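PDB 5IRB: RTX-adhesin from Marinomonas primoryensis, which acts as part of a very large calcium-binding adhesin that binds its Antarctic bacterium to diatoms and ice, this piece being probably a tandem of immunoglobulin-like β-sandwich domains. Local coordinates for residues 117-122 with 202-207; 132-137 with 176-181. All blocks are in the same frame, centred on the assembly; numbering follows the deposited sequence.

Interaction 1 (117-122 with 202-207). With CA (calcium ion), chain F; CA (calcium ion), chain G.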
loop_
_atom_site.group_PDB
_atom_site.type_symbol
_atom_site.label_atom_id
_atom_site.label_comp_id
_atom_site.label_asym_id
_atom_site.label_seq_id
_atom_site.Cartn_x
_atom_site.Cartn_y
_atom_site.Cartn_z
ATOM N N ASN A 117 1.771 -5.152 1.065
ATOM C CA ASN A 117 2.244 -6.523 1.155
ATOM C C ASN A 117 1.659 -7.405 0.041
ATOM O O ASN A 117 0.760 -6.991 -0.692
ATOM C CB ASN A 117 1.873 -7.118 2.525
ATOM C CG ASN A 117 2.488 -6.353 3.690
ATOM O OD1 ASN A 117 3.666 -6.001 3.670
ATOM N ND2 ASN A 117 1.686 -6.101 4.716
ATOM N N SER A 118 2.122 -8.640 -0.044
ATOM C CA SER A 118 1.556 -9.547 -1.041
ATOM C C SER A 118 0.059 -9.815 -0.791
ATOM O O SER A 118 -0.428 -9.773 0.353
ATOM C CB SER A 118 2.379 -10.846 -1.072
ATOM O OG SER A 118 2.155 -11.602 0.105
ATOM N N ILE A 119 -0.676 -9.972 -1.898
ATOM C CA ILE A 119 -2.095 -10.370 -1.921
ATOM C C ILE A 119 -2.233 -11.879 -1.667
ATOM O O ILE A 119 -2.040 -12.673 -2.571
ATOM C CB ILE A 119 -2.763 -9.977 -3.261
ATOM C CG1 ILE A 119 -2.545 -8.483 -3.565
ATOM C CG2 ILE A 119 -4.262 -10.304 -3.251
ATOM C CD1 ILE A 119 -2.975 -7.495 -2.445
ATOM N N THR A 120 -2.480 -12.250 -0.415
ATOM C CA THR A 120 -2.369 -13.608 0.098
ATOM C C THR A 120 -0.903 -14.026 0.066
ATOM O O THR A 120 -0.045 -13.290 -0.417
ATOM C CB THR A 120 -3.228 -14.680 -0.671
ATOM O OG1 THR A 120 -2.527 -15.058 -1.857
ATOM C CG2 THR A 120 -4.614 -14.154 -1.031
ATOM N N SER A 121 -0.629 -15.214 0.595
ATOM C CA SER A 121 0.725 -15.681 0.837
ATOM C C SER A 121 1.671 -15.678 -0.363
ATOM O O SER A 121 2.849 -15.395 -0.212
ATOM C CB SER A 121 0.658 -17.132 1.347
ATOM O OG SER A 121 1.264 -17.228 2.620
ATOM N N ASP A 122 1.151 -15.984 -1.552
ATOM C CA ASP A 122 1.998 -16.143 -2.730
ATOM C C ASP A 122 1.753 -15.061 -3.759
ATOM O O ASP A 122 2.256 -15.178 -4.868
ATOM C CB ASP A 122 1.757 -17.504 -3.416
ATOM C CG ASP A 122 0.297 -17.706 -3.826
ATOM O OD1 ASP A 122 -0.537 -16.820 -3.549
ATOM O OD2 ASP A 122 -0.017 -18.748 -4.431
ATOM N N THR A 202 1.237 4.040 -4.001
ATOM C CA THR A 202 2.020 2.924 -4.510
ATOM C C THR A 202 1.072 2.072 -5.292
ATOM O O THR A 202 -0.154 2.150 -5.110
ATOM C CB THR A 202 2.660 2.046 -3.405
ATOM O OG1 THR A 202 3.638 1.179 -3.983
ATOM C CG2 THR A 202 1.621 1.202 -2.696
ATOM N N THR A 203 1.629 1.270 -6.185
ATOM C CA THR A 203 0.805 0.397 -6.989
ATOM C C THR A 203 0.976 -1.052 -6.538
ATOM O O THR A 203 2.088 -1.569 -6.489
ATOM C CB THR A 203 1.137 0.564 -8.463
ATOM O OG1 THR A 203 0.743 1.888 -8.865
ATOM C CG2 THR A 203 0.398 -0.485 -9.281
ATOM N N SER A 204 -0.132 -1.694 -6.196
ATOM C CA SER A 204 -0.121 -3.101 -5.847
ATOM C C SER A 204 -0.548 -3.931 -7.054
ATOM O O SER A 204 -1.576 -3.664 -7.689
ATOM C CB SER A 204 -1.046 -3.369 -4.660
ATOM O OG SER A 204 -0.993 -4.737 -4.263
ATOM N N THR A 205 0.240 -4.945 -7.372
ATOM C CA THR A 205 -0.146 -5.839 -8.438
ATOM C C THR A 205 -0.117 -7.260 -7.897
ATOM O O THR A 205 0.679 -7.585 -7.000
ATOM C CB THR A 205 0.786 -5.737 -9.635
ATOM O OG1 THR A 205 2.081 -6.228 -9.271
ATOM C CG2 THR A 205 0.880 -4.285 -10.131
ATOM N N HIS A 206 -0.966 -8.103 -8.466
ATOM C CA HIS A 206 -0.978 -9.521 -8.146
ATOM C C HIS A 206 -1.440 -10.288 -9.380
ATOM O O HIS A 206 -1.797 -9.678 -10.389
ATOM C CB HIS A 206 -1.869 -9.797 -6.933
ATOM C CG HIS A 206 -3.342 -9.510 -7.179
ATOM N ND1 HIS A 206 -3.885 -8.254 -6.904
ATOM C CD2 HIS A 206 -4.312 -10.266 -7.627
ATOM C CE1 HIS A 206 -5.159 -8.291 -7.203
ATOM N NE2 HIS A 206 -5.482 -9.509 -7.659
ATOM N N THR A 207 -1.409 -11.614 -9.330
ATOM C CA THR A 207 -1.934 -12.386 -10.456
ATOM C C THR A 207 -3.138 -13.196 -10.000
ATOM O O THR A 207 -3.314 -13.458 -8.805
ATOM C CB THR A 207 -0.861 -13.299 -11.085
ATOM O OG1 THR A 207 -0.422 -14.286 -10.143
ATOM C CG2 THR A 207 0.320 -12.448 -11.540
HETATM CA CA CA F . -2.834 -17.213 -2.926
HETATM CA CA CA G . 2.068 -8.030 -5.083
HETATM O O HOH W 1 0.659 -6.524 -3.120
HETATM O O HOH W 2 -2.501 -19.331 -4.275
HETATM O O HOH W 3 3.314 -7.956 -7.369
HETATM O O HOH W 4 2.906 -5.556 -5.808
HETATM O O HOH W 5 -2.183 -18.018 -1.242
HETATM O O HOH W 6 3.720 -8.329 -3.471
#
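Ile119 lies across His206 where a calcium-binding loop meets strand 197-208, at one end of the middle domain, whose two-sheet architecture is consistent with an immunoglobulin-like β-sandwich. The compact side is hydrocarbon against ring. Ile119 CG1 comes within 3.6 Å of His206 ND1, and Ile119 CG2 stands over one ring face, 4.2 Å from the centroid and 15° off the normal, toward the rim; this is a CH-pi contact. It follows from chi1 of Ile119 (-53°), which sets CG2 anti to the backbone N and leaves CG1 beside that N, so that both branches meet the histidine. Val125 touches the same two side chains, and the ring is also anchored through NE2 to the carbonyl of Leu178. Farther along the strand the fit loosens: Ile119 CD1 comes no nearer to Ser204 OG than 3.9 Å, and beyond it water takes over. One water donates to Asn117 O at 2.5 Å and also hydrogen-bonds Ser204 OG, so that Asn117 and Ser204, which do not touch, are bridged through it. The same water is a distant ligand, at 2.9 Å, of a calcium ion also bound by Thr205 O, Asp123 OD2 and further waters. Asp123 also links this ion to the packed side, since its OD1 accepts a hydrogen bond from Ile119 N. A second calcium ion sits at the far end of the loop, with Val124 O, Glu129 and waters among its ligands; Thr120 OG1 and Asp122 OD1 each bind it at 2.4 Å.

Interaction 2 (132-137 with 176-181). With CA (calcium ion), chain J.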
loop_
_atom_site.group_PDB
_atom_site.type_symbol
_atom_site.label_atom_id
_atom_site.label_comp_id
_atom_site.label_asym_id
_atom_site.label_seq_id
_atom_site.Cartn_x
_atom_site.Cartn_y
_atom_site.Cartn_z
ATOM N N SER A 132 -13.643 -15.528 -0.994
ATOM C CA SER A 132 -13.435 -15.282 0.416
ATOM C C SER A 132 -13.083 -13.831 0.660
ATOM O O SER A 132 -12.844 -13.066 -0.271
ATOM C CB SER A 132 -12.306 -16.145 0.966
ATOM O OG SER A 132 -12.623 -17.529 0.884
ATOM N N THR A 133 -12.969 -13.484 1.927
ATOM C CA THR A 133 -12.408 -12.191 2.291
ATOM C C THR A 133 -10.891 -12.310 2.312
ATOM O O THR A 133 -10.351 -13.189 2.974
ATOM C CB THR A 133 -12.938 -11.728 3.642
ATOM O OG1 THR A 133 -14.341 -11.490 3.529
ATOM C CG2 THR A 133 -12.219 -10.415 4.088
ATOM N N ILE A 134 -10.200 -11.416 1.614
ATOM C CA ILE A 134 -8.744 -11.401 1.621
ATOM C C ILE A 134 -8.219 -10.101 2.273
ATOM O O ILE A 134 -8.670 -9.012 1.932
ATOM C CB ILE A 134 -8.183 -11.510 0.201
ATOM C CG1 ILE A 134 -8.537 -12.862 -0.429
ATOM C CG2 ILE A 134 -6.690 -11.333 0.187
ATOM C CD1 ILE A 134 -8.326 -12.857 -1.928
ATOM N N THR A 135 -7.293 -10.243 3.218
ATOM C CA THR A 135 -6.658 -9.102 3.877
ATOM C C THR A 135 -5.667 -8.379 2.970
ATOM O O THR A 135 -4.713 -8.986 2.456
ATOM C CB THR A 135 -5.872 -9.521 5.127
ATOM O OG1 THR A 135 -6.738 -10.151 6.068
ATOM C CG2 THR A 135 -5.220 -8.266 5.784
ATOM N N VAL A 136 -5.876 -7.081 2.777
ATOM C CA VAL A 136 -4.870 -6.274 2.109
ATOM C C VAL A 136 -4.210 -5.425 3.175
ATOM O O VAL A 136 -4.889 -4.713 3.915
ATOM C CB VAL A 136 -5.474 -5.386 1.008
ATOM C CG1 VAL A 136 -4.381 -4.541 0.350
ATOM C CG2 VAL A 136 -6.165 -6.261 -0.043
ATOM N N SER A 137 -2.887 -5.507 3.270
ATOM C CA SER A 137 -2.181 -4.835 4.355
ATOM C C SER A 137 -0.880 -4.218 3.855
ATOM O O SER A 137 -0.430 -4.479 2.734
ATOM C CB SER A 137 -1.917 -5.810 5.515
ATOM O OG SER A 137 -0.933 -6.793 5.164
ATOM N N SER A 176 -13.590 -11.520 -4.901
ATOM C CA SER A 176 -14.080 -11.361 -6.263
ATOM C C SER A 176 -13.642 -10.038 -6.886
ATOM O O SER A 176 -13.410 -9.985 -8.095
ATOM C CB SER A 176 -15.606 -11.492 -6.305
ATOM O OG SER A 176 -16.217 -10.804 -5.228
ATOM N N ASP A 177 -13.507 -8.975 -6.082
ATOM C CA ASP A 177 -12.915 -7.751 -6.619
ATOM C C ASP A 177 -11.464 -7.989 -6.992
ATOM O O ASP A 177 -11.019 -7.606 -8.067
ATOM C CB ASP A 177 -13.032 -6.569 -5.633
ATOM C CG ASP A 177 -14.466 -6.115 -5.451
ATOM O OD1 ASP A 177 -15.251 -6.243 -6.423
ATOM O OD2 ASP A 177 -14.806 -5.637 -4.350
ATOM N N LEU A 178 -10.728 -8.643 -6.107
ATOM C CA LEU A 178 -9.326 -8.922 -6.371
ATOM C C LEU A 178 -9.163 -9.871 -7.554
ATOM O O LEU A 178 -8.190 -9.771 -8.293
ATOM C CB LEU A 178 -8.645 -9.491 -5.118
ATOM C CG LEU A 178 -8.440 -8.453 -3.995
ATOM C CD1 LEU A 178 -8.116 -9.096 -2.648
ATOM C CD2 LEU A 178 -7.337 -7.470 -4.382
ATOM N N ALA A 179 -10.107 -10.796 -7.728
ATOM C CA ALA A 179 -10.093 -11.686 -8.897
ATOM C C ALA A 179 -10.237 -10.914 -10.211
ATOM O O ALA A 179 -9.787 -11.383 -11.264
ATOM C CB ALA A 179 -11.190 -12.748 -8.788
ATOM N N GLN A 180 -10.873 -9.746 -10.149
ATOM C CA GLN A 180 -11.177 -8.986 -11.354
ATOM C C GLN A 180 -10.309 -7.762 -11.576
ATOM O O GLN A 180 -10.410 -7.123 -12.614
ATOM C CB GLN A 180 -12.640 -8.582 -11.338
ATOM C CG GLN A 180 -13.552 -9.742 -11.625
ATOM C CD GLN A 180 -14.988 -9.466 -11.254
ATOM O OE1 GLN A 180 -15.717 -8.805 -11.996
ATOM N NE2 GLN A 180 -15.409 -9.976 -10.099
ATOM N N ASP A 181 -9.468 -7.424 -10.608
ATOM C CA ASP A 181 -8.674 -6.210 -10.683
ATOM C C ASP A 181 -7.298 -6.548 -10.128
ATOM O O ASP A 181 -7.099 -6.510 -8.911
ATOM C CB ASP A 181 -9.328 -5.080 -9.859
ATOM C CG ASP A 181 -8.692 -3.718 -10.091
ATOM O OD1 ASP A 181 -7.685 -3.631 -10.821
ATOM O OD2 ASP A 181 -9.182 -2.723 -9.508
HETATM CA CA CA J . -6.832 -2.026 -12.202
HETATM O O HOH W 7 -7.679 -0.614 -10.292
HETATM O O HOH W 8 -5.528 -3.789 -13.120
HETATM O O HOH W 9 -9.016 -1.855 -12.843
HETATM O O HOH W 10 -5.384 -0.287 -12.994
#
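Asp181 OD2 is gripped twice, accepting from the backbone N of Asn155 and from a water at 2.7 Å; three residues earlier, Leu178 packs on Ile134 and Val136. The motif is a short helix, 175-180, linking strand 168-174 in one sheet of the β-sandwich to strand 183-191 in the other; segment 132-137 belongs to the central strand of the three-stranded sheet. The contact between the two segments is apolar. Leu178 presents one branch: its CD1 lies 3.7 Å from Ile134 CB, and Ile134 CG2 and CD1 are almost as near, so this methyl settles into the fork of the isoleucine. The CB of Leu178 already points toward the strand, and chi2 (165°), with CD1 anti to CA, carries that methyl outward to the isoleucine. Val136, two residues along and on the same inward side, adds a looser approach, CG2 to Leu178 CD1 at 4.3 Å. Val173 and Ile154 also touch Leu178, one from each sheet, which places it in the hydrophobic interior. On the outer side of the helix, Gln180 NE2 folds back to Ser176 O at 2.8 Å, a tentative bond because this side chain is poorly ordered. Further along the segment the other carboxylate oxygen of Asp181 turns to metal, and the water that donates to OD2 is a ligand of the same calcium ion. Ser183 O and three more waters complete the shell, in which Asp181 OD1 binds at 2.3 Å.

In the fold
The two contacts join strands, a loop and a helix at one end of the same domain, with centres about 10 Å apart, and they meet directly. The probable hydrogen bond His206 NE2 to Leu178 O (2.8 Å) connects interaction 1 to interaction 2, tying strand 197-208 to the helix. A second probable hydrogen bond, Asn117 ND2 to Ser137 OG at 2.7 Å, joins the loop start to strand 133-142. Apart from these, Thr120 CG2 packs on Ile134 CG2 at 3.7 Å, so the threonine that binds calcium through OG1 uses its methyl to meet Ile134. Calcium-bound residues thus border both contacts, consistent with metal ordering this end of the domain.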